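Local coordinates for succinoglycan biosynthesis protein (Bacillus cereus ATCC 14579, PDB 3B55) that binds a calcium ion and is probably an erythromycin esterase-like enzyme, its substrate and exact reaction not established, at residues A[54-59]-A[91-96]; A[63-68]-A[95-100]; A[81-86]-A[341-346]; A[109-114]-A[299-304]. The protein carries 1 engineered substitution. All coordinates share one frame; numbering follows the deposited sequence.

Helix 88-104 and the central mixed sheet tie the four contacts together. Contacts 1 and 2 share this helix, their centres about 9 Å apart: the loop between strand 51-53 and helix 68-72 packs first against residues 91-96, then against 95-100. Contacts 3 and 4 lie in the sheet, about 19 Å apart between centres, on pairs of parallel strands; strands 77-82 and 301-306 are neighbours in it. Along the chain, contact 4 falls between the two segments of contact 3. Lys94 connects the layers, forming a salt bridge with Glu82 and a cation-pi contact with Trp304. Contacts 3 and 4 supply His85 and Glu113, which bring the calcium to the ends of the strands.

Contact 1: A[54-59]-A[91-96]; sequences KTTNPT and FTMKHR
Thr55 opens the contact over the guanidinium of Arg96, where its OG1 stands 4.1 Å above the plane, displaced toward the rim. The same hydroxyl accepts from Asn57 N in an ST turn that bends the loop along the helix. The carbonyl of Thr55 faces the selenium of selenomethionine Met93, Thr55 O to Met93 SE 3.8 Å. Next comes the clear polar link to the helix: Thr92 OG1 donates to Thr56 O at 2.8 Å, approaching 28° out of the carbonyl plane. Thr92 can do this because its OG1 lies between its own backbone N and carbonyl carbon (chi1 62°), on the side facing the loop. Glu89 O, one turn back, also meets this hydroxyl. Asn57 turns its side chain from the helix. Its OD1 accepts from both Thr59 N and Thr59 OG1, which come from one face of the amide plane; the backbone bond makes an Asx turn. Meanwhile Asn57 O rests against the aliphatic part of Arg96. Pro58 is the apolar knuckle of the loop. Its CB sits over one face of the His95 imidazole in a CH-pi contact, 3.9 Å from the ring centroid, while Pro58 CG packs on Thr92 CB at 3.6 Å. One turn on from Thr92, Arg96 CG meets Pro58 CA at 3.7 Å, and the guanidinium beyond it is claimed by a salt bridge to Asp64. The loop thus lies along helix 88-104, with helix 144-158 touching Thr92 and His95, and strands 382-386 and 429-433 lying against Met93.

Contact 2: A[63-68]-A[95-100]; sequences NDLKPL and HRIVKY
Tyr100 reaches from helix 88-104 across the turn formed by Leu65 to Leu68, and the contact can be read along its side chain. With CG anti to the backbone N (chi1 178°), the ring leaves the helix and runs past Leu65 and Leu68, which point the opposite way. Tyr100 CB meets Leu65 CD1 at 3.8 Å. At the near end of the ring, CG and CD1 lie beneath Leu65 CB, a CH-pi contact 4.2 Å from the centroid. Farther out, Tyr100 CE2 touches Leu68 CB at 3.8 Å, and Tyr100 CZ comes within 3.6 Å of Leu65 O, which sits over that same ring. The phenol oxygen ends beside the backbone of Lys66, passing close to its CA and carbonyl. The loop takes this shape through a short 3-10 segment, 63-65, running into a type I beta turn from Leu65 to Leu68. Leu65 O accepts from Leu68 N, so one carbonyl both closes the turn and covers the tyrosine. Just before the turn, Asp64 receives the guanidinium of Arg96 end-on: Arg96 NH2 donates to the syn lone pair of Asp64 OD1 at 2.8 Å, and Arg96 NH1 to Asp64 OD2 at 3.2 Å, also from the syn side. Both acceptors lie close to the guanidinium plane, although that plane and the carboxylate are turned 43° apart. Asp64 OD2 also takes a hydrogen bond from Lys54 N. Deeper in, Leu68 CD2 and Ile97 CG2 pack at 4.0 Å, their side chains at roughly right angles, with Phe384 of strand 382-386 also against Leu68.

Contact 3: A[81-86]-A[341-346]; sequences GEATHG and TSVYEG. With CA (calcium ion), chain B.
A threonine hydroxyl stands where backbone pairing would be expected: Thr341 OG1 fits between Gly81 O and Ala83 N and bonds to both. It donates to Gly81 O at 2.7 Å, coming 31° out of the carbonyl plane, and accepts from Ala83 N at 2.8 Å through a bent bond of 134°. The hydroxyl sits between its own backbone N and carbonyl carbon (chi1 44°), the rotation that turns it to the neighbouring strand, while Thr341 CG2 packs against Gly81 O at 3.5 Å. One step back the ordinary pairing holds, since Gly81 is joined to Ile339 by backbone hydrogen bonding. The threonine therefore extends the union of strands 77-82 and 336-344 just as the first of them gives way to loop. Ala83 points its methyl at the other strand, with CB 3.5 Å from Thr341 O and 4.1 Å from Val343 CG1; Val343 also leans on Phe405. Beyond, Thr84 OG1 accepts from Gly86 N in an ST turn that has His85 at its middle. The NE2 of His85 binds the calcium at 2.4 Å, while its ND1 donates to Glu82 OE2, a bond so short in the model that its length is doubtful. Glu82 thus stands in the second shell and would set the turn of the imidazole; it is itself held by a salt bridge from Lys94. Phe141 and His306 meet the ring edge-to-face. With Glu113 as the other protein ligand, this is a metal site at the C-terminal ends of parallel strands in an alpha/beta fold.

Contact 4: A[109-114]-A[299-304]; sequences NLVLEE and GKTIVW. With CA (calcium ion), chain B.
Parallel strands 109-112 and 301-304, neighbours in the central sheet, pair residue for residue from Asn109 with Thr301 to Leu112 with Trp304. Their axes come within 4.6 Å and diverge by 22°. Three good backbone bonds carry the pairing: Ile302 N to Asn109 O, Val111 N to Ile302 O, and Trp304 N to Val111 O, the last at 2.7 Å. Weaker ones, Asn109 N to Lys300 O and Glu113 N to Trp304 O, finish the two ends. On one face, Leu112 CD2 lies over the five-membered ring of Trp304, 3.9 Å from its centroid, with the two side chains side by side. Lys94 makes a cation-pi contact on the opposite face of this indole, so the ring is held between an aliphatic branch and an ammonium. Leu110 CD1 fills the space next along, 3.7 Å from Trp304 CB and 3.9 Å from Ile302 CG2. This is the sheet core of an alpha/beta fold: helix 144-158 covers Leu110 and Trp304, while helix 278-298 packs on the other face, against Asn109, Val111 and Thr301. There the packing is tight, with Val111 CG2 and Thr301 CG2 only 3.3 Å apart. Thr301 OG1 also donates back to Gly299 O, just before the strand. The backbone angles of Glu113 fit an inverse gamma turn, though its closing bond is weak and Glu114 N less surely placed. Glu113 CG stands anti to its backbone N (chi1 -172°), and the extended side chain brings OE2 to the calcium at 2.3 Å. His85 is the other protein ligand, and Glu113 OE1 accepts from His306 N.

Contact 1: A[54-59]-A[91-96]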
# COMPACT_ATOMS: atom_id res chain seq x y z
N LYS A 54 2.74 2.17 24.22
CA LYS A 54 3.85 1.83 25.09
C LYS A 54 5.19 1.60 24.39
O LYS A 54 6.24 2.01 24.89
CB LYS A 54 3.46 0.59 25.92
CG LYS A 54 4.18 0.44 27.24
CD LYS A 54 3.32 -0.32 28.25
CE LYS A 54 2.07 0.48 28.63
NZ LYS A 54 1.23 -0.21 29.66
N THR A 55 5.16 0.97 23.22
CA THR A 55 6.39 0.69 22.48
C THR A 55 6.11 0.63 20.98
O THR A 55 4.97 0.83 20.55
CB THR A 55 6.98 -0.68 22.85
OG1 THR A 55 6.16 -1.71 22.26
CG2 THR A 55 7.00 -0.88 24.36
N THR A 56 7.16 0.35 20.21
CA THR A 56 7.06 0.17 18.76
C THR A 56 7.61 -1.24 18.46
O THR A 56 7.75 -1.64 17.31
CB THR A 56 7.88 1.23 17.96
OG1 THR A 56 9.25 1.21 18.37
CG2 THR A 56 7.33 2.62 18.17
N ASN A 57 7.92 -1.97 19.53
CA ASN A 57 8.45 -3.33 19.44
C ASN A 57 7.32 -4.28 18.99
O ASN A 57 6.28 -4.37 19.65
CB ASN A 57 8.98 -3.79 20.80
CG ASN A 57 9.80 -5.06 20.71
OD1 ASN A 57 9.42 -6.01 20.03
ND2 ASN A 57 10.94 -5.09 21.40
N PRO A 58 7.53 -4.99 17.88
CA PRO A 58 6.51 -5.92 17.37
C PRO A 58 6.10 -7.07 18.30
O PRO A 58 4.96 -7.52 18.25
CB PRO A 58 7.14 -6.44 16.07
CG PRO A 58 7.98 -5.27 15.62
CD PRO A 58 8.64 -4.86 16.93
N THR A 59 7.02 -7.53 19.15
CA THR A 59 6.74 -8.64 20.05
C THR A 59 6.16 -8.23 21.40
O THR A 59 5.85 -9.08 22.23
CB THR A 59 8.00 -9.48 20.33
OG1 THR A 59 8.96 -8.69 21.04
CG2 THR A 59 8.62 -9.96 19.03
N PHE A 91 7.74 1.22 10.38
CA PHE A 91 7.50 -0.15 9.93
C PHE A 91 7.06 -1.05 11.09
O PHE A 91 6.04 -1.72 11.00
CB PHE A 91 8.75 -0.77 9.30
CG PHE A 91 9.05 -0.29 7.90
CD1 PHE A 91 8.02 -0.00 7.01
CD2 PHE A 91 10.36 -0.16 7.47
CE1 PHE A 91 8.29 0.40 5.70
CE2 PHE A 91 10.66 0.24 6.17
CZ PHE A 91 9.62 0.53 5.28
N THR A 92 7.82 -1.05 12.18
CA THR A 92 7.47 -1.92 13.31
C THR A 92 6.13 -1.59 13.95
O THR A 92 5.43 -2.49 14.39
CB THR A 92 8.55 -1.90 14.41
OG1 THR A 92 8.69 -0.58 14.94
CG2 THR A 92 9.90 -2.40 13.86
N MSE A 93 5.77 -0.31 14.00
CA MSE A 93 4.49 0.08 14.59
C MSE A 93 3.35 -0.40 13.69
O MSE A 93 2.27 -0.76 14.17
CB MSE A 93 4.41 1.60 14.74
CG MSE A 93 3.19 2.07 15.49
SE MSE A 93 3.07 1.34 17.30
CE MSE A 93 4.25 2.54 18.21
N LYS A 94 3.59 -0.41 12.38
CA LYS A 94 2.57 -0.87 11.45
C LYS A 94 2.44 -2.39 11.55
O LYS A 94 1.37 -2.96 11.34
CB LYS A 94 2.93 -0.46 10.02
CG LYS A 94 2.57 0.98 9.69
CD LYS A 94 2.85 1.30 8.23
CE LYS A 94 2.07 0.37 7.30
NZ LYS A 94 2.38 0.68 5.88
N HIS A 95 3.56 -3.03 11.89
CA HIS A 95 3.60 -4.47 12.06
C HIS A 95 2.71 -4.82 13.25
O HIS A 95 1.89 -5.74 13.19
CB HIS A 95 5.06 -4.89 12.30
CG HIS A 95 5.26 -6.36 12.52
ND1 HIS A 95 6.51 -6.93 12.56
CD2 HIS A 95 4.38 -7.36 12.77
CE1 HIS A 95 6.40 -8.22 12.82
NE2 HIS A 95 5.11 -8.51 12.95
N ARG A 96 2.86 -4.07 14.34
CA ARG A 96 2.06 -4.30 15.54
C ARG A 96 0.56 -4.18 15.27
O ARG A 96 -0.24 -4.94 15.81
CB ARG A 96 2.45 -3.32 16.63
CG ARG A 96 3.91 -3.36 17.06
CD ARG A 96 4.07 -2.59 18.36
NE ARG A 96 3.23 -3.20 19.39
CZ ARG A 96 2.52 -2.51 20.28
NH1 ARG A 96 2.54 -1.18 20.27
NH2 ARG A 96 1.77 -3.16 21.17

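Contact 2: A[63-68]-A[95-100]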
# COMPACT_ATOMS: atom_id res chain seq x y z
N ASN A 63 -1.87 -5.04 24.08
CA ASN A 63 -2.85 -4.37 24.93
C ASN A 63 -3.07 -2.88 24.72
O ASN A 63 -4.19 -2.41 24.87
CB ASN A 63 -2.52 -4.62 26.40
CG ASN A 63 -3.05 -5.96 26.88
OD1 ASN A 63 -2.68 -6.44 27.96
ND2 ASN A 63 -3.92 -6.57 26.08
N ASP A 64 -2.02 -2.14 24.37
CA ASP A 64 -2.19 -0.71 24.17
C ASP A 64 -2.98 -0.39 22.90
O ASP A 64 -3.40 0.75 22.70
CB ASP A 64 -0.83 0.01 24.14
CG ASP A 64 0.15 -0.62 23.16
OD1 ASP A 64 -0.21 -1.62 22.50
OD2 ASP A 64 1.28 -0.12 23.04
N LEU A 65 -3.19 -1.39 22.05
CA LEU A 65 -3.93 -1.21 20.80
C LEU A 65 -5.43 -1.49 20.92
O LEU A 65 -6.18 -1.33 19.96
CB LEU A 65 -3.31 -2.08 19.70
CG LEU A 65 -1.99 -1.53 19.12
CD1 LEU A 65 -1.39 -2.51 18.14
CD2 LEU A 65 -2.25 -0.20 18.43
N LYS A 66 -5.86 -1.91 22.11
CA LYS A 66 -7.26 -2.23 22.35
C LYS A 66 -8.24 -1.12 21.95
O LYS A 66 -9.34 -1.41 21.48
CB LYS A 66 -7.46 -2.58 23.83
CG LYS A 66 -6.76 -3.86 24.24
CD LYS A 66 -7.72 -5.02 24.35
CE LYS A 66 -8.24 -5.15 25.76
NZ LYS A 66 -7.13 -5.51 26.68
N PRO A 67 -7.87 0.16 22.15
CA PRO A 67 -8.78 1.26 21.78
C PRO A 67 -9.10 1.27 20.29
O PRO A 67 -10.03 1.94 19.84
CB PRO A 67 -8.01 2.50 22.22
CG PRO A 67 -7.26 2.00 23.43
CD PRO A 67 -6.74 0.66 22.95
N LEU A 68 -8.32 0.52 19.52
CA LEU A 68 -8.50 0.46 18.08
C LEU A 68 -9.71 -0.39 17.69
O LEU A 68 -10.33 -0.17 16.65
CB LEU A 68 -7.23 -0.11 17.44
CG LEU A 68 -6.83 0.29 16.02
CD1 LEU A 68 -6.89 1.81 15.85
CD2 LEU A 68 -5.43 -0.22 15.76
N HIS A 95 3.56 -3.03 11.89
CA HIS A 95 3.60 -4.47 12.06
C HIS A 95 2.71 -4.82 13.25
O HIS A 95 1.89 -5.74 13.19
CB HIS A 95 5.06 -4.89 12.30
CG HIS A 95 5.26 -6.36 12.52
ND1 HIS A 95 6.51 -6.93 12.56
CD2 HIS A 95 4.38 -7.36 12.77
CE1 HIS A 95 6.40 -8.22 12.82
NE2 HIS A 95 5.11 -8.51 12.95
N ARG A 96 2.86 -4.07 14.34
CA ARG A 96 2.06 -4.30 15.54
C ARG A 96 0.56 -4.18 15.27
O ARG A 96 -0.24 -4.94 15.81
CB ARG A 96 2.45 -3.32 16.63
CG ARG A 96 3.91 -3.36 17.06
CD ARG A 96 4.07 -2.59 18.36
NE ARG A 96 3.23 -3.20 19.39
CZ ARG A 96 2.52 -2.51 20.28
NH1 ARG A 96 2.54 -1.18 20.27
NH2 ARG A 96 1.77 -3.16 21.17
N ILE A 97 0.19 -3.19 14.46
CA ILE A 97 -1.21 -2.96 14.13
C ILE A 97 -1.79 -4.11 13.31
O ILE A 97 -2.90 -4.58 13.57
CB ILE A 97 -1.38 -1.63 13.36
CG1 ILE A 97 -0.87 -0.48 14.23
CG2 ILE A 97 -2.83 -1.42 12.98
CD1 ILE A 97 -0.84 0.86 13.54
N VAL A 98 -1.04 -4.55 12.30
CA VAL A 98 -1.48 -5.67 11.49
C VAL A 98 -1.77 -6.83 12.44
O VAL A 98 -2.82 -7.46 12.36
CB VAL A 98 -0.40 -6.10 10.48
CG1 VAL A 98 -0.85 -7.34 9.72
CG2 VAL A 98 -0.13 -4.96 9.51
N LYS A 99 -0.82 -7.09 13.33
CA LYS A 99 -0.93 -8.15 14.33
C LYS A 99 -2.24 -8.04 15.09
O LYS A 99 -2.95 -9.02 15.27
CB LYS A 99 0.21 -8.05 15.34
CG LYS A 99 1.41 -8.92 15.07
CD LYS A 99 2.28 -8.93 16.31
CE LYS A 99 3.32 -10.03 16.27
NZ LYS A 99 4.07 -10.09 17.55
N TYR A 100 -2.55 -6.83 15.55
CA TYR A 100 -3.77 -6.58 16.29
C TYR A 100 -5.02 -6.81 15.43
O TYR A 100 -5.95 -7.50 15.85
CB TYR A 100 -3.80 -5.15 16.81
CG TYR A 100 -5.07 -4.83 17.54
CD1 TYR A 100 -5.28 -5.29 18.85
CD2 TYR A 100 -6.12 -4.15 16.91
CE1 TYR A 100 -6.49 -5.09 19.50
CE2 TYR A 100 -7.33 -3.95 17.55
CZ TYR A 100 -7.51 -4.43 18.84
OH TYR A 100 -8.72 -4.26 19.47

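Contact 3: A[81-86]-A[341-346]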
# COMPACT_ATOMS: atom_id res chain seq x y z
N GLY A 81 -1.19 3.65 6.39
CA GLY A 81 -0.10 4.35 5.74
C GLY A 81 1.18 4.58 6.52
O GLY A 81 1.18 4.58 7.75
N GLU A 82 2.27 4.76 5.79
CA GLU A 82 3.57 5.02 6.42
C GLU A 82 4.01 6.41 5.99
O GLU A 82 4.03 6.72 4.80
CB GLU A 82 4.61 3.95 6.02
CG GLU A 82 4.52 3.46 4.58
CD GLU A 82 5.20 2.10 4.41
OE1 GLU A 82 4.85 1.16 5.15
OE2 GLU A 82 6.08 1.98 3.53
N ALA A 83 4.33 7.25 6.97
CA ALA A 83 4.75 8.62 6.67
C ALA A 83 5.90 8.63 5.67
O ALA A 83 6.04 9.56 4.90
CB ALA A 83 5.16 9.34 7.96
N THR A 84 6.71 7.57 5.71
CA THR A 84 7.86 7.43 4.82
C THR A 84 8.22 5.96 4.67
O THR A 84 7.91 5.15 5.54
CB THR A 84 9.10 8.14 5.37
OG1 THR A 84 10.24 7.78 4.59
CG2 THR A 84 9.36 7.72 6.83
N HIS A 85 8.89 5.62 3.57
CA HIS A 85 9.31 4.24 3.34
C HIS A 85 10.67 3.93 3.94
O HIS A 85 11.19 2.83 3.75
CB HIS A 85 9.38 3.93 1.86
CG HIS A 85 8.06 3.86 1.19
ND1 HIS A 85 6.94 3.35 1.82
CD2 HIS A 85 7.67 4.18 -0.07
CE1 HIS A 85 5.93 3.35 0.97
NE2 HIS A 85 6.35 3.84 -0.18
N GLY A 86 11.26 4.87 4.67
CA GLY A 86 12.57 4.61 5.23
C GLY A 86 12.77 4.76 6.73
O GLY A 86 13.86 5.10 7.17
N THR A 341 0.27 7.45 9.58
CA THR A 341 1.32 7.62 10.59
C THR A 341 1.95 8.98 10.38
O THR A 341 1.93 9.51 9.27
CB THR A 341 2.42 6.53 10.50
OG1 THR A 341 2.78 6.31 9.13
CG2 THR A 341 1.93 5.23 11.12
N SER A 342 2.49 9.55 11.45
CA SER A 342 3.12 10.86 11.35
C SER A 342 4.37 10.90 12.22
O SER A 342 4.47 10.21 13.23
CB SER A 342 2.13 11.95 11.75
OG SER A 342 2.58 13.22 11.31
N VAL A 343 5.32 11.74 11.83
CA VAL A 343 6.57 11.83 12.55
C VAL A 343 6.85 13.24 13.06
O VAL A 343 6.05 14.15 12.88
CB VAL A 343 7.72 11.39 11.63
CG1 VAL A 343 7.56 9.91 11.29
CG2 VAL A 343 7.71 12.22 10.36
N TYR A 344 8.01 13.40 13.69
CA TYR A 344 8.43 14.68 14.24
C TYR A 344 9.95 14.88 14.13
O TYR A 344 10.41 15.72 13.36
CB TYR A 344 7.98 14.78 15.70
CG TYR A 344 8.36 16.08 16.36
CD1 TYR A 344 8.10 17.31 15.75
CD2 TYR A 344 9.00 16.09 17.61
CE1 TYR A 344 8.47 18.51 16.35
CE2 TYR A 344 9.36 17.28 18.22
CZ TYR A 344 9.10 18.49 17.59
OH TYR A 344 9.46 19.67 18.19
N GLU A 345 10.72 14.11 14.89
CA GLU A 345 12.17 14.24 14.84
C GLU A 345 12.83 12.90 14.52
O GLU A 345 12.23 11.84 14.69
CB GLU A 345 12.71 14.76 16.18
CG GLU A 345 12.19 16.13 16.59
CD GLU A 345 12.76 16.60 17.93
OE1 GLU A 345 12.78 15.79 18.88
OE2 GLU A 345 13.17 17.78 18.03
N GLY A 346 14.07 12.96 14.04
CA GLY A 346 14.78 11.74 13.71
C GLY A 346 15.37 11.69 12.31
O GLY A 346 15.37 12.68 11.58
CA CA B . 5.58 4.27 -2.39

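Contact 4: A[109-114]-A[299-304]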
# COMPACT_ATOMS: atom_id res chain seq x y z
N ASN A 109 -6.24 -10.50 4.99
CA ASN A 109 -5.46 -10.17 3.81
C ASN A 109 -4.65 -8.92 4.01
O ASN A 109 -5.12 -7.94 4.57
CB ASN A 109 -6.37 -9.99 2.59
CG ASN A 109 -7.33 -11.13 2.43
OD1 ASN A 109 -8.48 -11.06 2.87
ND2 ASN A 109 -6.87 -12.21 1.80
N LEU A 110 -3.41 -8.98 3.56
CA LEU A 110 -2.52 -7.84 3.65
C LEU A 110 -2.14 -7.48 2.22
O LEU A 110 -1.47 -8.25 1.53
CB LEU A 110 -1.26 -8.19 4.44
CG LEU A 110 -0.18 -7.09 4.48
CD1 LEU A 110 -0.74 -5.84 5.12
CD2 LEU A 110 1.02 -7.57 5.28
N VAL A 111 -2.61 -6.31 1.79
CA VAL A 111 -2.30 -5.83 0.46
C VAL A 111 -1.16 -4.84 0.60
O VAL A 111 -1.28 -3.81 1.26
CB VAL A 111 -3.52 -5.14 -0.20
CG1 VAL A 111 -3.12 -4.57 -1.55
CG2 VAL A 111 -4.65 -6.15 -0.38
N LEU A 112 -0.03 -5.18 -0.01
CA LEU A 112 1.15 -4.34 0.07
C LEU A 112 1.30 -3.47 -1.15
O LEU A 112 0.91 -3.84 -2.26
CB LEU A 112 2.43 -5.18 0.17
CG LEU A 112 2.64 -6.11 1.35
CD1 LEU A 112 3.90 -6.91 1.09
CD2 LEU A 112 2.75 -5.33 2.65
N GLU A 113 1.90 -2.31 -0.91
CA GLU A 113 2.18 -1.38 -1.98
C GLU A 113 3.41 -2.01 -2.63
O GLU A 113 4.51 -1.44 -2.64
CB GLU A 113 2.53 -0.03 -1.40
CG GLU A 113 2.65 1.02 -2.43
CD GLU A 113 3.57 2.09 -1.98
OE1 GLU A 113 3.22 2.86 -1.06
OE2 GLU A 113 4.66 2.12 -2.55
N GLU A 114 3.21 -3.20 -3.17
CA GLU A 114 4.27 -3.95 -3.82
C GLU A 114 3.70 -4.55 -5.11
O GLU A 114 2.49 -4.72 -5.24
CB GLU A 114 4.74 -5.06 -2.87
CG GLU A 114 5.86 -5.94 -3.40
CD GLU A 114 7.09 -5.15 -3.76
OE1 GLU A 114 7.08 -4.48 -4.81
OE2 GLU A 114 8.07 -5.19 -2.98
N GLY A 299 -12.07 -11.10 1.41
CA GLY A 299 -12.50 -10.65 2.73
C GLY A 299 -11.91 -9.39 3.34
O GLY A 299 -11.42 -8.50 2.64
N LYS A 300 -11.95 -9.31 4.66
CA LYS A 300 -11.42 -8.17 5.39
C LYS A 300 -9.95 -7.99 5.04
O LYS A 300 -9.13 -8.89 5.25
CB LYS A 300 -11.63 -8.37 6.89
CG LYS A 300 -13.09 -8.65 7.23
CD LYS A 300 -13.62 -7.72 8.31
CE LYS A 300 -12.95 -7.96 9.64
NZ LYS A 300 -13.58 -7.15 10.72
N THR A 301 -9.63 -6.82 4.50
CA THR A 301 -8.28 -6.53 4.03
C THR A 301 -7.60 -5.32 4.66
O THR A 301 -8.25 -4.36 5.09
CB THR A 301 -8.32 -6.33 2.50
OG1 THR A 301 -8.80 -7.53 1.88
CG2 THR A 301 -6.93 -6.01 1.94
N ILE A 302 -6.26 -5.38 4.69
CA ILE A 302 -5.42 -4.31 5.21
C ILE A 302 -4.55 -3.77 4.08
O ILE A 302 -3.72 -4.49 3.54
CB ILE A 302 -4.46 -4.82 6.31
CG1 ILE A 302 -5.26 -5.40 7.48
CG2 ILE A 302 -3.59 -3.69 6.80
CD1 ILE A 302 -4.39 -5.93 8.60
N VAL A 303 -4.73 -2.51 3.72
CA VAL A 303 -3.94 -1.92 2.65
C VAL A 303 -2.74 -1.20 3.25
O VAL A 303 -2.87 -0.11 3.81
CB VAL A 303 -4.78 -0.94 1.81
CG1 VAL A 303 -3.93 -0.38 0.67
CG2 VAL A 303 -6.00 -1.65 1.27
N TRP A 304 -1.58 -1.83 3.13
CA TRP A 304 -0.33 -1.32 3.65
C TRP A 304 0.44 -0.60 2.54
O TRP A 304 0.87 -1.22 1.56
CB TRP A 304 0.47 -2.51 4.20
CG TRP A 304 1.89 -2.25 4.57
CD1 TRP A 304 2.88 -1.77 3.76
CD2 TRP A 304 2.51 -2.57 5.82
NE1 TRP A 304 4.08 -1.79 4.42
CE2 TRP A 304 3.88 -2.27 5.69
CE3 TRP A 304 2.04 -3.08 7.03
CZ2 TRP A 304 4.80 -2.47 6.73
CZ3 TRP A 304 2.95 -3.28 8.07
CH2 TRP A 304 4.31 -2.98 7.91
CA CA B . 5.58 4.27 -2.39